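Local coordinates for protein PKS (Streptomyces albus, PDB 4OQJ) that probably catalyses chain extension on acyl carrier proteins as a ketosynthase (3-oxoacyl synthase) domain of the modular polyketide synthase that makes the antibiotic oxazolomycin, at residues D72-A78 with E228-H233; V260-V264 with M378-I382; V302-A306 with N345-N349; V308-Q313 with N442-I446; S324-A328 with K383-M387. One frame throughout, in Å; residues are numbered along the deposited sequence.

Contact 1: residues D72-A78 with E228-H233; sequences DDRYVKA and EGYLHH
A small antiparallel pairing, set apart from the main sheet of the ketosynthase, joins Tyr75 and Val76 to Leu231 and Tyr230; strand 75-79 is the middle one of three, with 53-54 along its other edge. Val76 and Tyr230 form the hydrogen-bonded pair: Val76 N gives to Tyr230 O at 2.7 Å, almost straight at 171°, and Tyr230 N returns to Val76 O at 3.1 Å. A further backbone bond runs from His232 N to Arg74 O. On the face carrying Val76, the Tyr230 ring, turned between its backbone N and carbonyl carbon (chi1 61°), spreads over the valine, whose CB stands 3.7 Å from the ring centroid in a CH-pi contact; the Tyr230 hydroxyl bonds to Ser239 O. On the other face Tyr75 slides its ring under the opposing backbone, with Tyr230 O above it, 3.6 Å from Tyr75 CD1. Leu231 shares this face and, like Tyr75, packs on Leu69 of helix 67-71. The Tyr75 hydroxyl takes a weak bond from Gly229 N at 2.8 Å and, through a water at the ring edge, reaches Glu228 OE1. Arg74 lays one face of its guanidinium over His232 O, 3.1 Å from NH1 but too poorly angled for a hydrogen bond, while NH2 lies 3.2 Å from Leu231 CD2. Just before the strand, Asp72 OD1 accepts from Arg74 N in an Asx turn, within a type I turn. Across the segments the well-directed bonds thus run between backbone groups, whereas the Tyr75 hydroxyl relies on a weak bond and a water, and the guanidinium probably on electrostatic attraction to the His232 carbonyl.

Contact 2: residues V260-V264 with M378-I382; sequences VGAVV and MAGLI
Met378, a selenomethionine, is folded back toward Gly261 by its torsions: CG lies beside the backbone N (chi1 -84°), and the chain then bends at chi2 (-60°) and again at chi3, setting its selenium against the peptide that links Gly261 to Ala262. SE is 3.8 Å from Gly261 C and 3.9 Å from Ala262 N, while CG touches Gly261 O at 3.5 Å. Ile382, one helical turn further on, keeps CG1 beside its backbone N and then runs straight out, which brings CD1 to 4.2 Å from Ala262 O. The glycine is what lets the helix come so near here, since Met378 CB can lie 4.1 Å from Gly261 CA with no side chain in the way. Val263 points toward the helix, and its CG1 branch touches both residues, 4.2 Å from Met378 SE and 4.3 Å from Ile382 CG1. In the thiolase fold this is where a buried helix of the C-terminal half, 376-390, meets the sheet of the N-terminal half at strand 259-267. The short segments approach to 8.4 Å between axes, their directions 48° apart. All that touches is buried and apolar apart from the backbone amides, and the strand's own amides are engaged with the neighbouring strands: Gly261 and Val263 pair with Ala219 and Ala217, and Ala262 with Ala29. Ile382 also rests on Cys30 of strand 23-31. From the flank, helix 195-209 packs against Met378 through Ser196 and Val200, and its Leu197 and Val200 receive Leu381.

Contact 3: residues V302-A306 with N345-N349; sequences VQGQA and NQAFN
Gln303 and Gln346 face each other with their terminal amides and exchange two hydrogen bonds, closing a ring of the kind seen in an amide dimer. Gln346 NE2 gives to Gln303 OE1 at 2.9 Å and 175°, the acceptor lying in the plane of the Gln346 amide. In return Gln303 NE2 gives to Gln346 OE1 at 3.1 Å; this bond is more bent, at 150°, but arrives in the carbonyl plane on a lone pair. The two amide planes differ by 23°, so the pair is slightly twisted rather than flat. Gln346 reaches out with a fully extended chain, CG opposite the backbone N, whereas Gln303 starts away from its partner and must bend at chi2 to come round. Ala306 CB packs against the Gln346 amide, 3.5 Å from NE2. Deeper in, the backbones themselves close up: Ala347 CB meets Ala306 O at 3.5 Å, and the CA atoms of these two alanines are 5.1 Å apart. The contact thus joins the first turn of helix 302-316 to the last turn of helix 336-348, both on the outer side of the C-terminal half of the ketosynthase, with the glutamines at the surface and the alanines buried. Further out, both turns are tied to neighbouring parts of the chain: Gly304 O accepts from Asn288 ND2, and Gly304 N gives to Ser301 OG. Beyond the second helix, Asn345 ND2 binds Asp407 O, and Asn349 uses both ends of its amide, on Ala410 O and Leu355 N.

Contact 4: residues V308-Q313 with N442-I446; sequences VVAEAQ and NAHVI
His444 lies at the middle of the interface, with Val308 and Ala312 spaced one helical turn apart above its strand. The imidazole, swung beside its own carbonyl carbon (chi1 -170°), slips under the helix: Val309 CG2 stands over one face in a CH-pi contact, 3.9 Å from the ring centroid and offset toward the rim, while Ala312 CB comes in at the edge, in plane, 3.7 Å from CD2. The same alanine methyl meets the backbone at His444 O, 3.5 Å away. Both ring nitrogens are engaged. ND1 bonds to Ser434 OG on the neighbouring strand, and NE2 is hydrogen-bonded to a water, 2.9 Å away, which accepts from Gln313 NE2. As Gln313 OE1 is held by Arg350, this water joins helix and strand through two side chains that are themselves tied. These ties would fix the rotation of the imidazole. Val308 has its two methyls spread over Asn442 and His444: CG1 touches Asn442 CB at 3.9 Å and the CB of His444, and CG2 lies 3.7 Å from Asn442 O. The amide nitrogen of Asn442 is occupied elsewhere, by Asp290 and Asn288. Past Ala312, Ile446 CG1 meets Ala312 O at 3.8 Å and its CD1 reaches Gln313 CG. Alternate residues of strand 441-448 thus point toward the helix, whose segment runs 33° from the strand direction at an axial distance of 7.5 Å. An outer helix laid on a sheet in this way is characteristic of the layered alpha-beta thiolase fold, here in its C-terminal half.

Contact 5: residues S324-A328 with K383-M387; sequences SYVEA and KTILM
A single buried carboxylate oxygen, Glu327 OE1, receives both a lysine and a tyrosine. Lys383 NZ meets it at 2.9 Å in a salt bridge, on the syn side and 17° out of the carboxylate plane, whereas the Tyr325 hydroxyl gives to it at 2.8 Å, nearly along the C-O bond. The three polar ends are mutually close, with Tyr325 OH 3.0 Å from Lys383 NZ. Lys383, fully extended, crosses the glutamate at about a right angle, with CD and CE passing close to OE1 before NZ. The other oxygen, OE2, accepts from Val365 N, which leaves the carboxylate little freedom to turn. Beside this cluster the selenomethionine Met387 sets its CE over the centre of the Tyr325 ring, 3.6 Å from the centroid, and its SE at 4.1 Å over the same face: a CH-pi and a Met-aromatic contact together. Thr384 OG1 lies at the ring edge and 3.4 Å from Glu327 CB, its own bond going to Gly380 O. Strand 325-327 and the helix segment run nearly antiparallel, 155° apart, where helix 376-390, a buried helix of the thiolase fold, lies on the sheet of the C-terminal half.

Contacts 2 to 5 lie in one region of the ketosynthase, 10 to 24 Å apart between centres, while the centre of contact 1 stands about 29 to 35 Å from theirs, on a separate three-stranded sheet. Helix 376-390 serves both contact 2 and contact 5, which touch where Gly380 O meets Glu327 CG. Helix 302-316 likewise serves contacts 3 and 4, where Ala347 packs on Val309 and Phe348 on Gln313. Contacts 2, 4 and 5 all reach the mixed sheet. Along the chain contact 1 closes first; contact 3 is nested inside contact 2 and contact 5 inside contact 4, and the other pairs cross, so helices and strands far apart in sequence pack together in the layered thiolase fold.

Contact 1: residues D72-A78 with E228-H233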
# COMPACT_ATOMS: atom_id res chain seq x y z
N ASP A 72 20.08 33.88 16.33
CA ASP A 72 21.00 33.08 15.53
C ASP A 72 20.87 33.41 14.04
O ASP A 72 19.79 33.32 13.45
CB ASP A 72 20.74 31.59 15.77
CG ASP A 72 21.88 30.71 15.31
OD1 ASP A 72 22.66 31.15 14.43
OD2 ASP A 72 22.01 29.58 15.82
N ASP A 73 22.00 33.79 13.44
CA ASP A 73 22.03 34.24 12.05
C ASP A 73 21.77 33.09 11.07
O ASP A 73 21.52 33.31 9.89
CB ASP A 73 23.38 34.90 11.73
N ARG A 74 21.82 31.86 11.58
CA ARG A 74 21.49 30.69 10.77
C ARG A 74 19.98 30.45 10.72
O ARG A 74 19.49 29.68 9.89
CB ARG A 74 22.18 29.44 11.31
CG ARG A 74 23.70 29.47 11.24
CD ARG A 74 24.27 28.08 11.47
NE ARG A 74 23.73 27.46 12.68
CZ ARG A 74 23.66 26.15 12.89
NH1 ARG A 74 24.09 25.29 11.97
NH2 ARG A 74 23.14 25.69 14.02
N TYR A 75 19.24 31.11 11.61
CA TYR A 75 17.80 30.88 11.70
C TYR A 75 17.09 31.54 10.53
O TYR A 75 17.32 32.71 10.22
CB TYR A 75 17.25 31.41 13.04
CG TYR A 75 15.84 30.93 13.33
CD1 TYR A 75 15.60 29.63 13.76
CD2 TYR A 75 14.76 31.76 13.17
CE1 TYR A 75 14.31 29.18 14.02
CE2 TYR A 75 13.46 31.33 13.42
CZ TYR A 75 13.24 30.03 13.85
OH TYR A 75 11.96 29.60 14.11
N VAL A 76 16.21 30.78 9.89
CA VAL A 76 15.44 31.25 8.75
C VAL A 76 14.01 31.59 9.18
O VAL A 76 13.24 30.70 9.55
CB VAL A 76 15.41 30.19 7.62
CG1 VAL A 76 14.62 30.69 6.41
CG2 VAL A 76 16.85 29.81 7.23
N LYS A 77 13.65 32.86 9.12
CA LYS A 77 12.36 33.32 9.63
C LYS A 77 11.29 33.29 8.55
O LYS A 77 10.69 34.31 8.22
CB LYS A 77 12.50 34.73 10.21
CG LYS A 77 13.52 34.81 11.34
CD LYS A 77 13.67 36.23 11.86
CE LYS A 77 14.73 36.30 12.95
NZ LYS A 77 14.95 37.70 13.39
N ALA A 78 11.04 32.10 8.01
CA ALA A 78 10.07 31.95 6.94
C ALA A 78 9.60 30.51 6.87
O ALA A 78 10.25 29.62 7.41
CB ALA A 78 10.69 32.37 5.61
N GLU A 228 6.50 28.57 12.63
CA GLU A 228 7.83 28.87 13.13
C GLU A 228 8.82 28.81 11.97
O GLU A 228 8.54 28.24 10.92
CB GLU A 228 8.24 27.89 14.23
CG GLU A 228 7.29 27.84 15.41
CD GLU A 228 7.74 26.85 16.47
OE1 GLU A 228 8.85 26.29 16.33
OE2 GLU A 228 6.99 26.64 17.44
N GLY A 229 10.00 29.40 12.18
CA GLY A 229 11.06 29.31 11.19
C GLY A 229 11.81 28.01 11.39
O GLY A 229 11.30 27.09 12.02
N TYR A 230 13.04 27.94 10.87
CA TYR A 230 13.88 26.76 11.06
C TYR A 230 15.34 27.16 11.07
O TYR A 230 15.72 28.19 10.50
CB TYR A 230 13.62 25.73 9.97
CG TYR A 230 13.93 26.22 8.58
CD1 TYR A 230 13.00 26.93 7.86
CD2 TYR A 230 15.16 25.96 7.97
CE1 TYR A 230 13.27 27.38 6.60
CE2 TYR A 230 15.43 26.40 6.70
CZ TYR A 230 14.48 27.11 6.01
OH TYR A 230 14.72 27.57 4.75
N LEU A 231 16.14 26.34 11.73
CA LEU A 231 17.57 26.58 11.79
C LEU A 231 18.22 25.91 10.59
O LEU A 231 17.88 24.77 10.24
CB LEU A 231 18.15 26.05 13.10
CG LEU A 231 19.51 26.61 13.53
CD1 LEU A 231 19.42 28.10 13.82
CD2 LEU A 231 20.00 25.86 14.75
N HIS A 232 19.11 26.63 9.93
CA HIS A 232 19.77 26.10 8.75
C HIS A 232 20.94 25.23 9.19
O HIS A 232 21.74 25.65 10.03
CB HIS A 232 20.24 27.23 7.83
CG HIS A 232 20.97 26.74 6.62
ND1 HIS A 232 22.34 26.85 6.47
CD2 HIS A 232 20.53 26.10 5.51
CE1 HIS A 232 22.70 26.32 5.32
NE2 HIS A 232 21.62 25.86 4.72
N HIS A 233 21.00 24.01 8.66
CA HIS A 233 22.14 23.10 8.86
C HIS A 233 22.71 22.68 7.51
O HIS A 233 21.96 22.22 6.65
CB HIS A 233 21.74 21.84 9.65
CG HIS A 233 21.03 22.12 10.93
ND1 HIS A 233 21.70 22.40 12.11
CD2 HIS A 233 19.71 22.16 11.24
CE1 HIS A 233 20.82 22.59 13.08
NE2 HIS A 233 19.61 22.45 12.57
O HOH W 1 24.69 26.31 8.69
O HOH W 2 11.75 27.32 15.45
O HOH W 3 9.75 26.88 8.31

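Contact 2: residues V260-V264 with M378-I382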
# COMPACT_ATOMS: atom_id res chain seq x y z
N VAL A 260 -2.10 19.30 1.55
CA VAL A 260 -2.88 18.08 1.39
C VAL A 260 -3.48 18.11 0.01
O VAL A 260 -3.86 19.17 -0.49
CB VAL A 260 -4.00 17.96 2.46
CG1 VAL A 260 -4.92 19.18 2.44
CG2 VAL A 260 -4.83 16.72 2.25
N GLY A 261 -3.57 16.94 -0.62
CA GLY A 261 -4.14 16.84 -1.95
C GLY A 261 -4.71 15.46 -2.18
O GLY A 261 -4.31 14.49 -1.54
N ALA A 262 -5.65 15.38 -3.11
CA ALA A 262 -6.26 14.12 -3.51
C ALA A 262 -6.75 14.16 -4.95
O ALA A 262 -7.16 15.22 -5.46
CB ALA A 262 -7.41 13.77 -2.57
N VAL A 263 -6.68 13.01 -5.61
CA VAL A 263 -7.29 12.84 -6.91
C VAL A 263 -8.26 11.67 -6.87
O VAL A 263 -8.11 10.75 -6.06
CB VAL A 263 -6.23 12.60 -8.01
CG1 VAL A 263 -5.31 13.81 -8.12
CG2 VAL A 263 -5.41 11.32 -7.72
N VAL A 264 -9.27 11.74 -7.74
CA VAL A 264 -10.26 10.68 -7.90
C VAL A 264 -10.03 10.04 -9.27
O VAL A 264 -10.01 10.75 -10.28
CB VAL A 264 -11.69 11.23 -7.80
CG1 VAL A 264 -12.74 10.13 -7.99
CG2 VAL A 264 -11.89 11.95 -6.49
N MSE A 378 1.57 15.07 -4.71
CA MSE A 378 0.25 15.63 -5.03
C MSE A 378 0.40 17.03 -5.61
O MSE A 378 -0.25 17.39 -6.59
CB MSE A 378 -0.67 15.70 -3.79
CG MSE A 378 -1.42 14.41 -3.45
SE MSE A 378 -2.61 13.81 -4.89
CE MSE A 378 -1.47 12.39 -5.23
N ALA A 379 1.26 17.84 -5.00
CA ALA A 379 1.48 19.18 -5.51
C ALA A 379 2.04 19.11 -6.94
O ALA A 379 1.62 19.86 -7.82
CB ALA A 379 2.42 19.95 -4.59
N GLY A 380 2.93 18.16 -7.19
CA GLY A 380 3.52 17.99 -8.51
C GLY A 380 2.54 17.46 -9.56
O GLY A 380 2.49 17.96 -10.68
N LEU A 381 1.75 16.45 -9.19
CA LEU A 381 0.80 15.84 -10.11
C LEU A 381 -0.34 16.81 -10.43
O LEU A 381 -0.73 16.96 -11.60
CB LEU A 381 0.25 14.54 -9.53
CG LEU A 381 -0.82 13.79 -10.35
CD1 LEU A 381 -0.35 13.50 -11.77
CD2 LEU A 381 -1.18 12.49 -9.64
N ILE A 382 -0.87 17.47 -9.41
CA ILE A 382 -1.99 18.37 -9.61
C ILE A 382 -1.54 19.58 -10.43
O ILE A 382 -2.30 20.02 -11.27
CB ILE A 382 -2.64 18.79 -8.28
CG1 ILE A 382 -3.39 17.58 -7.71
CG2 ILE A 382 -3.65 19.93 -8.51
CD1 ILE A 382 -3.93 17.76 -6.30

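Contact 3: residues V302-A306 with N345-N349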
# COMPACT_ATOMS: atom_id res chain seq x y z
N VAL A 302 21.14 7.80 -9.35
CA VAL A 302 20.88 8.03 -10.78
C VAL A 302 20.17 6.83 -11.38
O VAL A 302 19.19 6.98 -12.10
CB VAL A 302 22.18 8.28 -11.58
CG1 VAL A 302 21.84 8.63 -13.03
CG2 VAL A 302 22.99 9.40 -10.99
N GLN A 303 20.66 5.64 -11.07
CA GLN A 303 20.14 4.45 -11.73
C GLN A 303 18.71 4.13 -11.33
O GLN A 303 17.91 3.76 -12.19
CB GLN A 303 21.06 3.26 -11.45
CG GLN A 303 22.40 3.42 -12.15
CD GLN A 303 22.26 3.78 -13.64
OE1 GLN A 303 21.43 3.20 -14.36
NE2 GLN A 303 23.04 4.75 -14.09
N GLY A 304 18.38 4.29 -10.05
CA GLY A 304 17.03 4.05 -9.59
C GLY A 304 16.04 4.99 -10.25
O GLY A 304 14.96 4.59 -10.69
N GLN A 305 16.40 6.26 -10.30
CA GLN A 305 15.56 7.27 -10.95
C GLN A 305 15.42 6.99 -12.46
O GLN A 305 14.32 6.98 -13.00
CB GLN A 305 16.13 8.67 -10.75
CG GLN A 305 16.12 9.20 -9.32
CD GLN A 305 16.69 10.62 -9.25
OE1 GLN A 305 16.63 11.37 -10.22
NE2 GLN A 305 17.26 10.98 -8.12
N ALA A 306 16.54 6.75 -13.13
CA ALA A 306 16.50 6.51 -14.57
C ALA A 306 15.59 5.32 -14.88
O ALA A 306 14.79 5.35 -15.82
CB ALA A 306 17.91 6.27 -15.11
N ASN A 345 17.96 12.29 -18.60
CA ASN A 345 18.71 12.16 -19.85
C ASN A 345 18.88 10.69 -20.22
O ASN A 345 18.62 10.28 -21.34
CB ASN A 345 20.09 12.83 -19.76
CG ASN A 345 20.04 14.35 -19.91
OD1 ASN A 345 19.03 14.93 -20.31
ND2 ASN A 345 21.14 15.01 -19.57
N GLN A 346 19.31 9.89 -19.24
CA GLN A 346 19.58 8.48 -19.49
C GLN A 346 18.29 7.77 -19.91
O GLN A 346 18.27 7.03 -20.90
CB GLN A 346 20.19 7.80 -18.26
CG GLN A 346 20.38 6.30 -18.43
CD GLN A 346 20.98 5.62 -17.20
OE1 GLN A 346 21.95 6.09 -16.63
NE2 GLN A 346 20.38 4.50 -16.79
N ALA A 347 17.20 8.01 -19.18
CA ALA A 347 15.93 7.39 -19.53
C ALA A 347 15.45 7.85 -20.91
O ALA A 347 15.00 7.03 -21.72
CB ALA A 347 14.87 7.69 -18.47
N PHE A 348 15.53 9.15 -21.18
CA PHE A 348 14.96 9.70 -22.39
C PHE A 348 15.77 9.31 -23.63
O PHE A 348 15.20 9.11 -24.70
CB PHE A 348 14.83 11.23 -22.29
CG PHE A 348 13.54 11.70 -21.66
CD1 PHE A 348 13.18 11.30 -20.38
CD2 PHE A 348 12.67 12.53 -22.35
CE1 PHE A 348 11.98 11.72 -19.80
CE2 PHE A 348 11.48 12.96 -21.78
CZ PHE A 348 11.13 12.55 -20.50
N ASN A 349 17.09 9.16 -23.47
CA ASN A 349 17.98 8.85 -24.60
C ASN A 349 18.21 7.36 -24.81
O ASN A 349 19.06 6.97 -25.61
CB ASN A 349 19.34 9.53 -24.41
CG ASN A 349 19.28 11.04 -24.51
OD1 ASN A 349 18.45 11.60 -25.24
ND2 ASN A 349 20.17 11.71 -23.78

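Contact 4: residues V308-Q313 with N442-I446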
# COMPACT_ATOMS: atom_id res chain seq x y z
N VAL A 308 13.02 4.04 -13.12
CA VAL A 308 11.58 4.16 -12.89
C VAL A 308 10.96 5.05 -13.99
O VAL A 308 9.82 4.82 -14.41
CB VAL A 308 11.27 4.70 -11.48
CG1 VAL A 308 11.41 6.23 -11.42
CG2 VAL A 308 9.88 4.28 -11.08
N VAL A 309 11.71 6.02 -14.50
CA VAL A 309 11.19 6.87 -15.58
C VAL A 309 11.00 6.05 -16.86
O VAL A 309 9.94 6.09 -17.50
CB VAL A 309 12.12 8.06 -15.83
CG1 VAL A 309 11.73 8.84 -17.11
CG2 VAL A 309 12.11 8.97 -14.63
N ALA A 310 12.01 5.28 -17.21
CA ALA A 310 11.93 4.42 -18.38
C ALA A 310 10.79 3.42 -18.23
O ALA A 310 10.03 3.20 -19.17
CB ALA A 310 13.27 3.69 -18.60
N GLU A 311 10.65 2.84 -17.05
CA GLU A 311 9.63 1.82 -16.78
C GLU A 311 8.24 2.40 -16.94
O GLU A 311 7.34 1.77 -17.49
CB GLU A 311 9.79 1.23 -15.37
CG GLU A 311 8.85 0.06 -15.09
CD GLU A 311 8.94 -0.50 -13.66
OE1 GLU A 311 9.93 -0.24 -12.95
OE2 GLU A 311 8.02 -1.22 -13.26
N ALA A 312 8.05 3.62 -16.46
CA ALA A 312 6.74 4.27 -16.58
C ALA A 312 6.39 4.54 -18.05
O ALA A 312 5.26 4.30 -18.48
CB ALA A 312 6.73 5.58 -15.80
N GLN A 313 7.36 5.02 -18.83
CA GLN A 313 7.12 5.29 -20.24
C GLN A 313 6.80 4.00 -21.00
O GLN A 313 5.92 3.98 -21.86
CB GLN A 313 8.33 5.99 -20.87
CG GLN A 313 8.52 7.40 -20.38
CD GLN A 313 9.74 8.06 -20.99
OE1 GLN A 313 10.52 7.43 -21.70
NE2 GLN A 313 9.91 9.35 -20.71
N ASN A 442 11.11 5.13 -5.49
CA ASN A 442 10.93 6.09 -6.57
C ASN A 442 9.64 5.84 -7.31
O ASN A 442 9.24 4.71 -7.48
CB ASN A 442 12.07 5.99 -7.56
CG ASN A 442 13.43 6.07 -6.89
OD1 ASN A 442 13.69 6.99 -6.15
ND2 ASN A 442 14.30 5.08 -7.16
N ALA A 443 9.01 6.91 -7.79
CA ALA A 443 7.80 6.81 -8.57
C ALA A 443 7.83 7.80 -9.73
O ALA A 443 8.40 8.89 -9.61
CB ALA A 443 6.60 7.07 -7.70
N HIS A 444 7.23 7.41 -10.84
CA HIS A 444 7.07 8.30 -12.00
C HIS A 444 5.73 7.97 -12.66
O HIS A 444 5.38 6.81 -12.82
CB HIS A 444 8.22 8.14 -12.98
CG HIS A 444 8.26 9.17 -14.07
ND1 HIS A 444 8.83 10.42 -13.90
CD2 HIS A 444 7.83 9.13 -15.36
CE1 HIS A 444 8.75 11.09 -15.04
NE2 HIS A 444 8.16 10.33 -15.94
N VAL A 445 4.99 9.01 -13.01
CA VAL A 445 3.65 8.90 -13.57
C VAL A 445 3.60 9.64 -14.92
O VAL A 445 4.12 10.76 -15.05
CB VAL A 445 2.63 9.48 -12.59
CG1 VAL A 445 1.22 9.55 -13.20
CG2 VAL A 445 2.63 8.67 -11.32
N ILE A 446 2.99 9.00 -15.92
CA ILE A 446 2.84 9.60 -17.24
C ILE A 446 1.41 10.09 -17.35
O ILE A 446 0.46 9.32 -17.16
CB ILE A 446 3.12 8.62 -18.38
CG1 ILE A 446 4.54 8.02 -18.25
CG2 ILE A 446 2.92 9.30 -19.74
CD1 ILE A 446 5.66 9.02 -18.26
O HOH W 4 8.39 10.92 -18.73

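Contact 5: residues S324-A328 with K383-M387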
# COMPACT_ATOMS: atom_id res chain seq x y z
N SER A 324 6.62 16.35 -23.46
CA SER A 324 7.01 17.75 -23.68
C SER A 324 7.10 18.58 -22.40
O SER A 324 7.45 19.76 -22.45
CB SER A 324 6.05 18.45 -24.66
OG SER A 324 4.69 18.24 -24.29
N TYR A 325 6.77 17.97 -21.27
CA TYR A 325 6.99 18.57 -19.95
C TYR A 325 7.32 17.49 -18.91
O TYR A 325 6.69 16.44 -18.87
CB TYR A 325 5.75 19.38 -19.47
CG TYR A 325 6.01 19.97 -18.11
CD1 TYR A 325 6.87 21.04 -17.96
CD2 TYR A 325 5.45 19.42 -16.96
CE1 TYR A 325 7.17 21.56 -16.72
CE2 TYR A 325 5.73 19.93 -15.71
CZ TYR A 325 6.60 21.00 -15.60
OH TYR A 325 6.93 21.52 -14.37
N VAL A 326 8.31 17.74 -18.06
CA VAL A 326 8.54 16.89 -16.89
C VAL A 326 8.48 17.72 -15.62
O VAL A 326 9.15 18.74 -15.49
CB VAL A 326 9.90 16.14 -16.94
CG1 VAL A 326 10.22 15.48 -15.59
CG2 VAL A 326 9.91 15.11 -18.05
N GLU A 327 7.66 17.26 -14.68
CA GLU A 327 7.61 17.82 -13.35
C GLU A 327 8.60 17.02 -12.52
O GLU A 327 8.33 15.88 -12.14
CB GLU A 327 6.19 17.77 -12.78
CG GLU A 327 6.05 18.13 -11.28
CD GLU A 327 6.35 19.61 -10.97
OE1 GLU A 327 6.43 20.44 -11.89
OE2 GLU A 327 6.50 19.93 -9.77
N ALA A 328 9.74 17.64 -12.27
CA ALA A 328 10.83 17.06 -11.51
C ALA A 328 10.51 16.96 -10.03
O ALA A 328 9.68 17.70 -9.51
CB ALA A 328 12.07 17.88 -11.69
N LYS A 383 -0.33 20.09 -10.24
CA LYS A 383 0.16 21.18 -11.09
C LYS A 383 0.14 20.72 -12.53
O LYS A 383 -0.28 21.45 -13.42
CB LYS A 383 1.59 21.62 -10.71
CG LYS A 383 2.39 22.29 -11.84
CD LYS A 383 3.84 22.57 -11.42
CE LYS A 383 4.66 23.14 -12.58
NZ LYS A 383 6.04 23.34 -12.14
N THR A 384 0.61 19.50 -12.76
CA THR A 384 0.77 18.98 -14.12
C THR A 384 -0.60 18.74 -14.75
O THR A 384 -0.81 19.02 -15.92
CB THR A 384 1.62 17.67 -14.11
OG1 THR A 384 2.92 17.96 -13.57
CG2 THR A 384 1.78 17.11 -15.51
N ILE A 385 -1.55 18.26 -13.95
CA ILE A 385 -2.92 18.08 -14.44
C ILE A 385 -3.53 19.42 -14.87
O ILE A 385 -4.17 19.50 -15.91
CB ILE A 385 -3.80 17.42 -13.37
CG1 ILE A 385 -3.40 15.95 -13.20
CG2 ILE A 385 -5.29 17.51 -13.75
CD1 ILE A 385 -3.99 15.28 -11.97
N LEU A 386 -3.34 20.47 -14.08
CA LEU A 386 -3.91 21.78 -14.41
C LEU A 386 -3.28 22.37 -15.67
O LEU A 386 -3.98 22.95 -16.51
CB LEU A 386 -3.75 22.74 -13.23
CG LEU A 386 -4.59 22.35 -12.00
CD1 LEU A 386 -4.18 23.15 -10.78
CD2 LEU A 386 -6.08 22.56 -12.27
N MSE A 387 -1.97 22.24 -15.80
CA MSE A 387 -1.26 22.71 -16.99
C MSE A 387 -1.83 22.07 -18.24
O MSE A 387 -2.03 22.74 -19.26
CB MSE A 387 0.24 22.38 -16.92
CG MSE A 387 1.02 23.17 -15.90
SE MSE A 387 2.82 22.39 -15.69
CE MSE A 387 3.50 22.69 -17.48